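PDB 2JFN: glutamate racemase from Escherichia coli, which belongs to the Asp/Glu/hydantoin racemase family, an alpha/beta fold with two beta-sheets, modelled here with glutamic acid and uridine-5'-diphosphate-N-acetylmuramoyl-L-alanine bound at separate sites. Local coordinates for residues A232-T235 with A236-E240; L267-L270 with Q271-F275; E65-I68 with V69-V73; M257-P261 with G262-L266. All blocks are in the same frame, centred on the assembly; numbering follows the deposited sequence.

Interaction 1 (A232-T235 with A236-E240); sequences ARRT and AWLLE. With UMA (uridine-5'-diphosphate-N-acetylmuramoyl-L-alanine), chain C.
Arg234 packs on Trp237 and Leu238 in a local contact one helical turn long, within helix 228-241 where that helix borders the bound UMA. With CG trans to the backbone nitrogen (chi1 178°) and a bend at chi2 (58°), the Arg234 chain brings its guanidinium beside the side chains of the next turn. The guanidinium and indole planes differ by just 5°, and NH1 of Arg234 comes within 3.3 Å of CE3 of Trp237. That approach is oblique, the two side chains running alongside each other and pointing the same way. Leu238 takes one face of the guanidinium, its CD2 lying over the centre, 3.9 Å above the plane. The UMA methyl C20 lies over the opposite face, 3.3 Å above the plane but offset toward the rim, so Arg234 sits between protein and ligand carbons. Lower down the chain, CG of Arg234 is 3.4 Å from the uracil oxygen O4 of UMA.

The backbone is that of a regular alpha-helix, with Leu238 N bonded to Arg234 O at 3.0 Å and equivalent bonds from Ala236, Trp237 and Leu239. Arg233 and Arg234 both line the UMA pocket, but differently: Arg233 NH2 reaches the phosphate oxygen O2A of UMA at 3.3 Å, a weak hydrogen bond, with the oxygen in plane at the guanidinium edge. Arg104 and Lys119 also bond to the ligand. Elsewhere on the helix, CG2 of Thr235 meets CD1 of Leu239 at 3.9 Å; both residues lie against Leu87 of strand 87-90, while Thr235 OG1 is hydrogen-bonded to Ile231 O.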
loop_
_atom_site.group_PDB
_atom_site.type_symbol
_atom_site.label_atom_id
_atom_site.label_comp_id
_atom_site.label_asym_id
_atom_site.label_seq_id
_atom_site.Cartn_x
_atom_site.Cartn_y
_atom_site.Cartn_z
ATOM N N ALA A 232 9.239 6.429 -1.015
ATOM C CA ALA A 232 9.725 7.207 -2.139
ATOM C C ALA A 232 11.238 7.399 -1.972
ATOM O O ALA A 232 12.010 7.117 -2.891
ATOM C CB ALA A 232 9.017 8.550 -2.179
ATOM N N ARG A 233 11.655 7.862 -0.792
ATOM C CA ARG A 233 13.077 8.072 -0.524
ATOM C C ARG A 233 13.869 6.773 -0.673
ATOM O O ARG A 233 14.956 6.769 -1.241
ATOM C CB ARG A 233 13.286 8.653 0.883
ATOM C CG ARG A 233 12.799 10.094 1.046
ATOM C CD ARG A 233 13.305 10.687 2.360
ATOM N NE ARG A 233 12.737 10.017 3.529
ATOM C CZ ARG A 233 11.544 10.303 4.045
ATOM N NH1 ARG A 233 10.796 11.253 3.502
ATOM N NH2 ARG A 233 11.092 9.631 5.094
ATOM N N ARG A 234 13.328 5.669 -0.168
ATOM C CA ARG A 234 14.012 4.381 -0.281
ATOM C C ARG A 234 14.131 3.965 -1.752
ATOM O O ARG A 234 15.139 3.378 -2.161
ATOM C CB ARG A 234 13.256 3.306 0.502
ATOM C CG ARG A 234 13.865 1.915 0.403
ATOM C CD ARG A 234 15.315 1.875 0.895
ATOM N NE ARG A 234 15.804 0.501 0.980
ATOM C CZ ARG A 234 17.041 0.162 1.330
ATOM N NH1 ARG A 234 17.928 1.102 1.628
ATOM N NH2 ARG A 234 17.387 -1.118 1.387
ATOM N N THR A 235 13.105 4.282 -2.539
ATOM C CA THR A 235 13.085 3.960 -3.965
ATOM C C THR A 235 14.166 4.752 -4.696
ATOM O O THR A 235 14.920 4.198 -5.505
ATOM C CB THR A 235 11.698 4.271 -4.580
ATOM O OG1 THR A 235 10.730 3.374 -4.022
ATOM C CG2 THR A 235 11.717 4.106 -6.106
ATOM N N ALA A 236 14.248 6.045 -4.396
ATOM C CA ALA A 236 15.252 6.905 -5.010
ATOM C C ALA A 236 16.657 6.425 -4.640
ATOM O O ALA A 236 17.571 6.469 -5.461
ATOM C CB ALA A 236 15.054 8.349 -4.559
ATOM N N TRP A 237 16.835 5.959 -3.407
ATOM C CA TRP A 237 18.147 5.481 -2.979
ATOM C C TRP A 237 18.537 4.199 -3.722
ATOM O O TRP A 237 19.690 4.031 -4.130
ATOM C CB TRP A 237 18.160 5.204 -1.474
ATOM C CG TRP A 237 19.542 4.933 -0.931
ATOM C CD1 TRP A 237 20.489 5.863 -0.592
ATOM C CD2 TRP A 237 20.142 3.650 -0.699
ATOM N NE1 TRP A 237 21.638 5.238 -0.160
ATOM C CE2 TRP A 237 21.452 3.881 -0.216
ATOM C CE3 TRP A 237 19.702 2.329 -0.851
ATOM C CZ2 TRP A 237 22.326 2.837 0.114
ATOM C CZ3 TRP A 237 20.573 1.290 -0.524
ATOM C CH2 TRP A 237 21.870 1.553 -0.045
ATOM N N LEU A 238 17.577 3.295 -3.888
ATOM C CA LEU A 238 17.833 2.032 -4.570
ATOM C C LEU A 238 18.079 2.231 -6.058
ATOM O O LEU A 238 18.884 1.520 -6.661
ATOM C CB LEU A 238 16.664 1.069 -4.356
ATOM C CG LEU A 238 16.501 0.575 -2.920
ATOM C CD1 LEU A 238 15.224 -0.221 -2.787
ATOM C CD2 LEU A 238 17.700 -0.277 -2.529
ATOM N N LEU A 239 17.389 3.191 -6.657
ATOM C CA LEU A 239 17.581 3.448 -8.075
ATOM C C LEU A 239 18.985 4.008 -8.286
ATOM O O LEU A 239 19.520 3.975 -9.394
ATOM C CB LEU A 239 16.534 4.439 -8.587
ATOM C CG LEU A 239 15.101 3.893 -8.673
ATOM C CD1 LEU A 239 14.146 5.004 -9.066
ATOM C CD2 LEU A 239 15.048 2.750 -9.682
ATOM N N GLU A 240 19.581 4.506 -7.207
ATOM C CA GLU A 240 20.914 5.086 -7.273
ATOM C C GLU A 240 22.028 4.117 -6.922
ATOM O O GLU A 240 23.095 4.157 -7.528
ATOM C CB GLU A 240 21.013 6.299 -6.341
ATOM C CG GLU A 240 20.184 7.497 -6.778
ATOM C CD GLU A 240 20.509 7.941 -8.194
ATOM O OE1 GLU A 240 21.707 8.167 -8.487
ATOM O OE2 GLU A 240 19.566 8.066 -9.012
HETATM N N1 UMA C . 9.253 2.186 5.335
HETATM C C2 UMA C . 8.851 0.898 4.715
HETATM N N3 UMA C . 9.711 0.417 3.739
HETATM C C4 UMA C . 10.896 1.035 3.310
HETATM C C5 UMA C . 11.247 2.352 3.989
HETATM C C6 UMA C . 10.427 2.845 4.938
HETATM O O2 UMA C . 7.838 0.285 5.016
HETATM O O4 UMA C . 11.568 0.510 2.434
HETATM C C1B UMA C . 8.328 2.724 6.395
HETATM C C2B UMA C . 8.617 2.083 7.741
HETATM O "O2'" UMA C . 7.402 1.760 8.524
HETATM C C3B UMA C . 9.524 2.995 8.498
HETATM C C4B UMA C . 8.989 4.319 7.985
HETATM O O4B UMA C . 8.512 4.093 6.664
HETATM O O3B UMA C . 9.242 2.685 9.889
HETATM C C5B UMA C . 9.988 5.403 7.900
HETATM O O5B UMA C . 11.140 4.941 7.289
HETATM P PA UMA C . 12.489 5.778 7.205
HETATM O O1A UMA C . 13.241 5.140 6.116
HETATM O O2A UMA C . 12.174 7.159 7.028
HETATM O O3A UMA C . 13.198 5.444 8.623
HETATM P PB UMA C . 12.885 4.401 9.790
HETATM O O1B UMA C . 11.602 4.644 10.415
HETATM O O2B UMA C . 14.072 4.337 10.648
HETATM O "O1'" UMA C . 12.902 3.004 8.928
HETATM C "C1'" UMA C . 13.917 2.000 8.943
HETATM C "C2'" UMA C . 14.156 1.427 7.572
HETATM N "N2'" UMA C . 14.627 2.452 6.621
HETATM C "C7'" UMA C . 15.873 2.439 6.118
HETATM O "O7'" UMA C . 16.633 1.490 6.284
HETATM C "C8'" UMA C . 16.341 3.628 5.305
HETATM C "C3'" UMA C . 12.852 0.768 7.093
HETATM O "O3'" UMA C . 13.052 0.108 5.795
HETATM C "C4'" UMA C . 12.344 -0.277 8.114
HETATM O "O4'" UMA C . 11.127 -0.853 7.684
HETATM C "C5'" UMA C . 12.164 0.379 9.487
HETATM O "O5'" UMA C . 13.448 0.996 9.881
HETATM C "C6'" UMA C . 11.800 -0.601 10.588
HETATM O "O6'" UMA C . 12.755 -1.651 10.646
HETATM C C18 UMA C . 14.086 -0.832 5.409
HETATM C C19 UMA C . 13.665 -2.262 5.497
HETATM O O18 UMA C . 14.472 -3.141 5.741
HETATM C C20 UMA C . 14.679 -0.370 4.062
HETATM N N4 UMA C . 12.356 -2.481 5.286
HETATM C C21 UMA C . 11.715 -3.798 5.172
HETATM C C22 UMA C . 12.396 -4.775 4.166
HETATM O O19 UMA C . 12.978 -4.269 3.180
HETATM O O20 UMA C . 12.349 -6.012 4.387
HETATM C C23 UMA C . 10.243 -3.614 4.785
#

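Interaction 2 (L267-L270 with Q271-F275); sequences LPVL and QRYGF
Arg272 curls back over Pro268 and Val269, and its atoms can be followed outward in turn. CB of Arg272 lies 3.5 Å from Val269 O. CG of Arg272 passes 3.6 Å from Pro268 O, and a bend at chi3 (-72°) then turns the chain back along the helix. The guanidinium lies with one face over the backbone, where Pro268 O and Val269 CA both sit toward its rim. At the tip, NH2 of Arg272 comes to 3.2 Å from the CG2 methyl of Val269, the two side chains crossing at a slant. This is packing of a flat cation on main chain and methyl; the backbone N of Arg272 makes the usual helical bond to Pro268 O.

Helix 267-272 then terminates in a Schellman motif. Gly274 takes a positive phi of 111°, and two bonds return into the last turn: Gly274 N to Gln271 O at 3.0 Å, and Phe275 N to Leu270 O at 2.9 Å. Leu270 O also receives a weak bond from Tyr273 N, so one carbonyl serves two donors where the chain leaves the helix. The other methyl of Val269, CG1, meets the edge of the Tyr273 ring in plane, 3.6 Å from CE1. Leu270 and Phe275 are buried, their CB atoms 4.4 Å apart, and both touch Ala254 of strand 253-256; Tyr273 lies instead against helix 33-43.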
loop_
_atom_site.group_PDB
_atom_site.type_symbol
_atom_site.label_atom_id
_atom_site.label_comp_id
_atom_site.label_asym_id
_atom_site.label_seq_id
_atom_site.Cartn_x
_atom_site.Cartn_y
_atom_site.Cartn_z
ATOM N N LEU A 267 -10.418 3.027 -14.678
ATOM C CA LEU A 267 -9.753 3.727 -15.767
ATOM C C LEU A 267 -9.593 5.238 -15.586
ATOM O O LEU A 267 -8.486 5.751 -15.689
ATOM C CB LEU A 267 -10.455 3.439 -17.097
ATOM C CG LEU A 267 -9.716 3.962 -18.329
ATOM C CD1 LEU A 267 -8.340 3.301 -18.440
ATOM C CD2 LEU A 267 -10.547 3.665 -19.575
ATOM N N PRO A 268 -10.691 5.967 -15.317
ATOM C CA PRO A 268 -10.574 7.419 -15.141
ATOM C C PRO A 268 -9.617 7.839 -14.014
ATOM O O PRO A 268 -8.845 8.781 -14.175
ATOM C CB PRO A 268 -12.019 7.858 -14.902
ATOM C CG PRO A 268 -12.659 6.640 -14.301
ATOM C CD PRO A 268 -12.082 5.524 -15.129
ATOM N N VAL A 269 -9.666 7.141 -12.884
ATOM C CA VAL A 269 -8.781 7.460 -11.763
ATOM C C VAL A 269 -7.346 7.100 -12.133
ATOM O O VAL A 269 -6.422 7.884 -11.899
ATOM C CB VAL A 269 -9.214 6.712 -10.482
ATOM C CG1 VAL A 269 -8.224 6.969 -9.345
ATOM C CG2 VAL A 269 -10.593 7.202 -10.064
ATOM N N LEU A 270 -7.154 5.929 -12.734
ATOM C CA LEU A 270 -5.823 5.523 -13.149
ATOM C C LEU A 270 -5.238 6.576 -14.096
ATOM O O LEU A 270 -4.052 6.915 -14.013
ATOM C CB LEU A 270 -5.872 4.150 -13.839
ATOM C CG LEU A 270 -6.137 2.938 -12.928
ATOM C CD1 LEU A 270 -6.338 1.688 -13.774
ATOM C CD2 LEU A 270 -4.961 2.746 -11.973
ATOM N N GLN A 271 -6.073 7.102 -14.989
ATOM C CA GLN A 271 -5.621 8.114 -15.939
ATOM C C GLN A 271 -5.244 9.412 -15.219
ATOM O O GLN A 271 -4.240 10.039 -15.561
ATOM C CB GLN A 271 -6.697 8.352 -17.009
ATOM C CG GLN A 271 -6.743 7.218 -18.039
ATOM C CD GLN A 271 -7.877 7.349 -19.050
ATOM O OE1 GLN A 271 -7.823 6.761 -20.133
ATOM N NE2 GLN A 271 -8.909 8.104 -18.697
ATOM N N ARG A 272 -6.033 9.800 -14.220
ATOM C CA ARG A 272 -5.729 10.996 -13.435
ATOM C C ARG A 272 -4.391 10.807 -12.709
ATOM O O ARG A 272 -3.669 11.776 -12.464
ATOM C CB ARG A 272 -6.831 11.285 -12.406
ATOM C CG ARG A 272 -8.037 12.037 -12.969
ATOM C CD ARG A 272 -8.838 12.732 -11.865
ATOM N NE ARG A 272 -9.586 11.797 -11.028
ATOM C CZ ARG A 272 -10.652 11.113 -11.438
ATOM N NH1 ARG A 272 -11.104 11.264 -12.681
ATOM N NH2 ARG A 272 -11.266 10.275 -10.609
ATOM N N TYR A 273 -4.067 9.560 -12.370
ATOM C CA TYR A 273 -2.809 9.250 -11.691
ATOM C C TYR A 273 -1.606 9.198 -12.633
ATOM O O TYR A 273 -0.462 9.139 -12.184
ATOM C CB TYR A 273 -2.904 7.920 -10.931
ATOM C CG TYR A 273 -3.357 8.058 -9.494
ATOM C CD1 TYR A 273 -4.693 7.880 -9.139
ATOM C CD2 TYR A 273 -2.445 8.378 -8.487
ATOM C CE1 TYR A 273 -5.112 8.019 -7.819
ATOM C CE2 TYR A 273 -2.852 8.517 -7.164
ATOM C CZ TYR A 273 -4.183 8.338 -6.837
ATOM O OH TYR A 273 -4.587 8.482 -5.530
ATOM N N GLY A 274 -1.853 9.214 -13.939
ATOM C CA GLY A 274 -0.742 9.185 -14.874
ATOM C C GLY A 274 -0.598 7.912 -15.691
ATOM O O GLY A 274 0.407 7.728 -16.375
ATOM N N PHE A 275 -1.584 7.026 -15.615
ATOM C CA PHE A 275 -1.541 5.786 -16.388
ATOM C C PHE A 275 -2.579 5.916 -17.490
ATOM O O PHE A 275 -3.779 5.853 -17.233
ATOM C CB PHE A 275 -1.860 4.575 -15.504
ATOM C CG PHE A 275 -0.909 4.401 -14.354
ATOM C CD1 PHE A 275 -1.216 4.913 -13.096
ATOM C CD2 PHE A 275 0.311 3.762 -14.538
ATOM C CE1 PHE A 275 -0.314 4.794 -12.034
ATOM C CE2 PHE A 275 1.218 3.637 -13.486
ATOM C CZ PHE A 275 0.904 4.156 -12.230
#

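Interaction 3 (E65-I68 with V69-V73); sequences EAFI and VERVV
Val69 opens the second half of this helical contact against Glu65: its N bonds to Glu65 O at 3.1 Å, and its CG2 methyl rests 3.3 Å from the same oxygen. Glu70 N makes only a weak hydrogen bond, 3.4 Å from Ala66 O. The Glu70 chain bends at chi2, which leads the carboxylate away from the preceding turn. Arg71 makes the main side-chain contact. Its CB stands over one face of the Phe67 ring, 4.1 Å from the centroid and 22° off the normal, the geometry of a CH-pi interaction; CG of Arg71 then passes CZ of Phe67 at 3.7 Å. Phe67 places its ring there with CG trans to the backbone nitrogen (chi1 164°). The guanidinium continues beyond the ring, its plane inclined 21° to it, so the aromatic group covers the aliphatic root and leaves the charge to other partners. NE of Arg71 forms a salt bridge to Asp54 and NH1 another to the terminal carboxylate of Gly285, which would be expected to compensate this buried cation. Val72 sets its CG2 against CG2 of Ile68 at 4.1 Å, side by side, while its N bonds to Ile68 O at 2.9 Å. Val73 closes the segment with a bond from its N to Val69 O.

Helix 65-82 thus presents several faces to the fold: Val69 and Val73 pack on helix 93-106, Arg71 turns toward the loop following strand 48-53, and Glu65, near the helix start, is salt-bridged to Arg141, just ahead of helix 142-150.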
loop_
_atom_site.group_PDB
_atom_site.type_symbol
_atom_site.label_atom_id
_atom_site.label_comp_id
_atom_site.label_asym_id
_atom_site.label_seq_id
_atom_site.Cartn_x
_atom_site.Cartn_y
_atom_site.Cartn_z
ATOM N N GLU A 65 -1.336 -17.301 3.698
ATOM C CA GLU A 65 -0.018 -16.760 3.393
ATOM C C GLU A 65 0.692 -17.534 2.289
ATOM O O GLU A 65 1.390 -16.935 1.471
ATOM C CB GLU A 65 0.849 -16.707 4.657
ATOM C CG GLU A 65 0.607 -15.459 5.502
ATOM C CD GLU A 65 1.414 -15.438 6.795
ATOM O OE1 GLU A 65 2.612 -15.811 6.768
ATOM O OE2 GLU A 65 0.855 -15.030 7.839
ATOM N N ALA A 66 0.511 -18.852 2.254
ATOM C CA ALA A 66 1.143 -19.680 1.224
ATOM C C ALA A 66 0.660 -19.259 -0.172
ATOM O O ALA A 66 1.436 -19.225 -1.133
ATOM C CB ALA A 66 0.832 -21.148 1.465
ATOM N N PHE A 67 -0.625 -18.945 -0.281
ATOM C CA PHE A 67 -1.182 -18.508 -1.556
ATOM C C PHE A 67 -0.597 -17.150 -1.934
ATOM O O PHE A 67 -0.112 -16.966 -3.049
ATOM C CB PHE A 67 -2.709 -18.380 -1.480
ATOM C CG PHE A 67 -3.296 -17.583 -2.612
ATOM C CD1 PHE A 67 -3.401 -18.130 -3.890
ATOM C CD2 PHE A 67 -3.658 -16.253 -2.421
ATOM C CE1 PHE A 67 -3.856 -17.359 -4.965
ATOM C CE2 PHE A 67 -4.114 -15.474 -3.493
ATOM C CZ PHE A 67 -4.210 -16.032 -4.765
ATOM N N ILE A 68 -0.651 -16.206 -0.997
ATOM C CA ILE A 68 -0.148 -14.854 -1.225
ATOM C C ILE A 68 1.282 -14.808 -1.771
ATOM O O ILE A 68 1.553 -14.119 -2.757
ATOM C CB ILE A 68 -0.217 -14.001 0.072
ATOM C CG1 ILE A 68 -1.681 -13.778 0.471
ATOM C CG2 ILE A 68 0.475 -12.655 -0.143
ATOM C CD1 ILE A 68 -1.868 -12.864 1.674
ATOM N N VAL A 69 2.199 -15.533 -1.134
ATOM C CA VAL A 69 3.586 -15.541 -1.589
ATOM C C VAL A 69 3.685 -16.008 -3.039
ATOM O O VAL A 69 4.310 -15.340 -3.864
ATOM C CB VAL A 69 4.467 -16.454 -0.701
ATOM C CG1 VAL A 69 5.891 -16.503 -1.251
ATOM C CG2 VAL A 69 4.472 -15.932 0.734
ATOM N N GLU A 70 3.058 -17.143 -3.346
ATOM C CA GLU A 70 3.091 -17.697 -4.698
ATOM C C GLU A 70 2.461 -16.755 -5.719
ATOM O O GLU A 70 2.973 -16.586 -6.833
ATOM C CB GLU A 70 2.355 -19.044 -4.757
ATOM C CG GLU A 70 2.997 -20.190 -3.965
ATOM C CD GLU A 70 4.430 -20.487 -4.389
ATOM O OE1 GLU A 70 4.721 -20.460 -5.608
ATOM O OE2 GLU A 70 5.269 -20.758 -3.502
ATOM N N ARG A 71 1.343 -16.156 -5.332
ATOM C CA ARG A 71 0.612 -15.244 -6.202
ATOM C C ARG A 71 1.411 -13.993 -6.545
ATOM O O ARG A 71 1.517 -13.629 -7.715
ATOM C CB ARG A 71 -0.715 -14.853 -5.543
ATOM C CG ARG A 71 -1.596 -13.927 -6.370
ATOM C CD ARG A 71 -2.056 -14.574 -7.673
ATOM N NE ARG A 71 -3.019 -13.712 -8.362
ATOM C CZ ARG A 71 -3.497 -13.938 -9.581
ATOM N NH1 ARG A 71 -3.107 -15.007 -10.269
ATOM N NH2 ARG A 71 -4.360 -13.085 -10.116
ATOM N N VAL A 72 1.978 -13.339 -5.534
ATOM C CA VAL A 72 2.747 -12.125 -5.783
ATOM C C VAL A 72 4.000 -12.423 -6.610
ATOM O O VAL A 72 4.374 -11.638 -7.481
ATOM C CB VAL A 72 3.129 -11.426 -4.462
ATOM C CG1 VAL A 72 3.929 -10.166 -4.753
ATOM C CG2 VAL A 72 1.853 -11.066 -3.688
ATOM N N VAL A 73 4.644 -13.553 -6.345
ATOM C CA VAL A 73 5.823 -13.936 -7.113
ATOM C C VAL A 73 5.407 -14.164 -8.577
ATOM O O VAL A 73 6.117 -13.767 -9.495
ATOM C CB VAL A 73 6.476 -15.226 -6.554
ATOM C CG1 VAL A 73 7.510 -15.772 -7.545
ATOM C CG2 VAL A 73 7.157 -14.933 -5.225
#

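Interaction 4 (M257-P261 with G262-L266); sequences MAMTP and GAEQL
An inverse gamma turn centred on Met259 leads into helix 261-264, and the side chains of Met259 and Glu264 cross there at about a right angle. A weak bond from Thr260 N to Ala258 O spans the turn. The Met259 chain is bent at chi2 and chi3; its CG is 3.3 Å from OE2 of Glu264, and SD of Met259 lies 3.8 Å from CG of Glu264.

Thr260 comes next. Its OG1 stands between the backbone N and the carbonyl carbon (chi1 66°) and accepts Ala263 N at 3.1 Å in a nearly straight bond, the N-H...O angle being 170°. The Ala263 methyl packs 3.7 Å from Ala258 O. Glu264 N bonds to Thr260 O at 2.9 Å, though the position of that oxygen is less certain. Asn55 is hydrogen-bonded to Met257 N and Ala258 O, and weakly to Thr260 OG1. A threonine side chain accepting the amide three residues ahead, followed by proline in the first turn, is a classic N-cap, here starting the helix after strand 253-256.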
loop_
_atom_site.group_PDB
_atom_site.type_symbol
_atom_site.label_atom_id
_atom_site.label_comp_id
_atom_site.label_asym_id
_atom_site.label_seq_id
_atom_site.Cartn_x
_atom_site.Cartn_y
_atom_site.Cartn_z
ATOM N N MET A 257 -5.427 -8.112 -13.423
ATOM C CA MET A 257 -5.264 -9.540 -13.698
ATOM C C MET A 257 -6.465 -10.111 -14.451
ATOM O O MET A 257 -6.415 -11.227 -14.966
ATOM C CB MET A 257 -5.026 -10.318 -12.397
ATOM C CG MET A 257 -3.810 -9.837 -11.599
ATOM S SD MET A 257 -2.290 -9.601 -12.584
ATOM C CE MET A 257 -1.803 -7.939 -12.065
ATOM N N ALA A 258 -7.533 -9.327 -14.524
ATOM C CA ALA A 258 -8.742 -9.728 -15.232
ATOM C C ALA A 258 -9.466 -8.464 -15.659
ATOM O O ALA A 258 -9.686 -7.564 -14.849
ATOM C CB ALA A 258 -9.642 -10.569 -14.328
ATOM N N MET A 259 -9.826 -8.391 -16.934
ATOM C CA MET A 259 -10.523 -7.223 -17.454
ATOM C C MET A 259 -11.995 -7.342 -17.086
ATOM O O MET A 259 -12.823 -7.763 -17.893
ATOM C CB MET A 259 -10.347 -7.149 -18.972
ATOM C CG MET A 259 -10.692 -5.803 -19.576
ATOM S SD MET A 259 -9.669 -4.467 -18.924
ATOM C CE MET A 259 -8.140 -4.743 -19.770
ATOM N N THR A 260 -12.306 -6.978 -15.847
ATOM C CA THR A 260 -13.661 -7.040 -15.320
ATOM C C THR A 260 -14.269 -5.646 -15.276
ATOM O O THR A 260 -13.571 -4.646 -15.454
ATOM C CB THR A 260 -13.662 -7.565 -13.880
ATOM O OG1 THR A 260 -13.007 -6.607 -13.034
ATOM C CG2 THR A 260 -12.935 -8.894 -13.792
ATOM N N PRO A 261 -15.583 -5.558 -15.033
ATOM C CA PRO A 261 -16.182 -4.226 -14.974
ATOM C C PRO A 261 -15.546 -3.426 -13.837
ATOM O O PRO A 261 -15.297 -2.233 -13.979
ATOM C CB PRO A 261 -17.660 -4.524 -14.733
ATOM C CG PRO A 261 -17.851 -5.818 -15.490
ATOM C CD PRO A 261 -16.626 -6.603 -15.076
ATOM N N GLY A 262 -15.272 -4.092 -12.716
ATOM C CA GLY A 262 -14.659 -3.414 -11.585
ATOM C C GLY A 262 -13.312 -2.792 -11.928
ATOM O O GLY A 262 -13.054 -1.636 -11.603
ATOM N N ALA A 263 -12.448 -3.558 -12.582
ATOM C CA ALA A 263 -11.140 -3.060 -12.975
ATOM C C ALA A 263 -11.287 -1.923 -13.982
ATOM O O ALA A 263 -10.592 -0.909 -13.901
ATOM C CB ALA A 263 -10.310 -4.186 -13.579
ATOM N N GLU A 264 -12.198 -2.098 -14.934
ATOM C CA GLU A 264 -12.422 -1.092 -15.967
ATOM C C GLU A 264 -12.909 0.227 -15.368
ATOM O O GLU A 264 -12.555 1.304 -15.851
ATOM C CB GLU A 264 -13.420 -1.637 -16.999
ATOM C CG GLU A 264 -12.918 -2.906 -17.672
ATOM C CD GLU A 264 -14.013 -3.730 -18.337
ATOM O OE1 GLU A 264 -15.197 -3.571 -17.986
ATOM O OE2 GLU A 264 -13.674 -4.563 -19.201
ATOM N N GLN A 265 -13.699 0.140 -14.304
ATOM C CA GLN A 265 -14.223 1.332 -13.653
ATOM C C GLN A 265 -13.141 2.207 -13.026
ATOM O O GLN A 265 -13.409 3.346 -12.648
ATOM C CB GLN A 265 -15.256 0.943 -12.594
ATOM C CG GLN A 265 -16.425 0.190 -13.187
ATOM C CD GLN A 265 -17.498 -0.136 -12.176
ATOM O OE1 GLN A 265 -18.444 -0.865 -12.484
ATOM N NE2 GLN A 265 -17.367 0.403 -10.963
ATOM N N LEU A 266 -11.930 1.677 -12.913
ATOM C CA LEU A 266 -10.814 2.437 -12.350
ATOM C C LEU A 266 -10.089 3.263 -13.410
ATOM O O LEU A 266 -9.249 4.108 -13.082
ATOM C CB LEU A 266 -9.799 1.496 -11.696
ATOM C CG LEU A 266 -10.212 0.869 -10.368
ATOM C CD1 LEU A 266 -9.081 -0.010 -9.848
ATOM C CD2 LEU A 266 -10.546 1.975 -9.369
#

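In the fold
All four contacts are local, yet they sit in different surroundings. Interactions 1, 2 and 3 are partly buried, whereas interaction 4 is a surface contact. Interaction 1 is set apart by its ligand, with arginines facing UMA; interaction 3 sets a buried arginine, salt-bridged within the protein, against a partly exposed phenylalanine ring. Interactions 2 and 4 concern helix ends, one a C-terminal Schellman motif and the other an N-cap; their segments adjoin in sequence, and their centres are about 13 Å apart. Both follow strand 253-256 in the chain. Interactions 3 and 4 touch directly, Arg71 NH2 lying 3.6 Å from Met257 CG. Interaction 1 touches none of the others, its centre being about 24 Å or more from theirs.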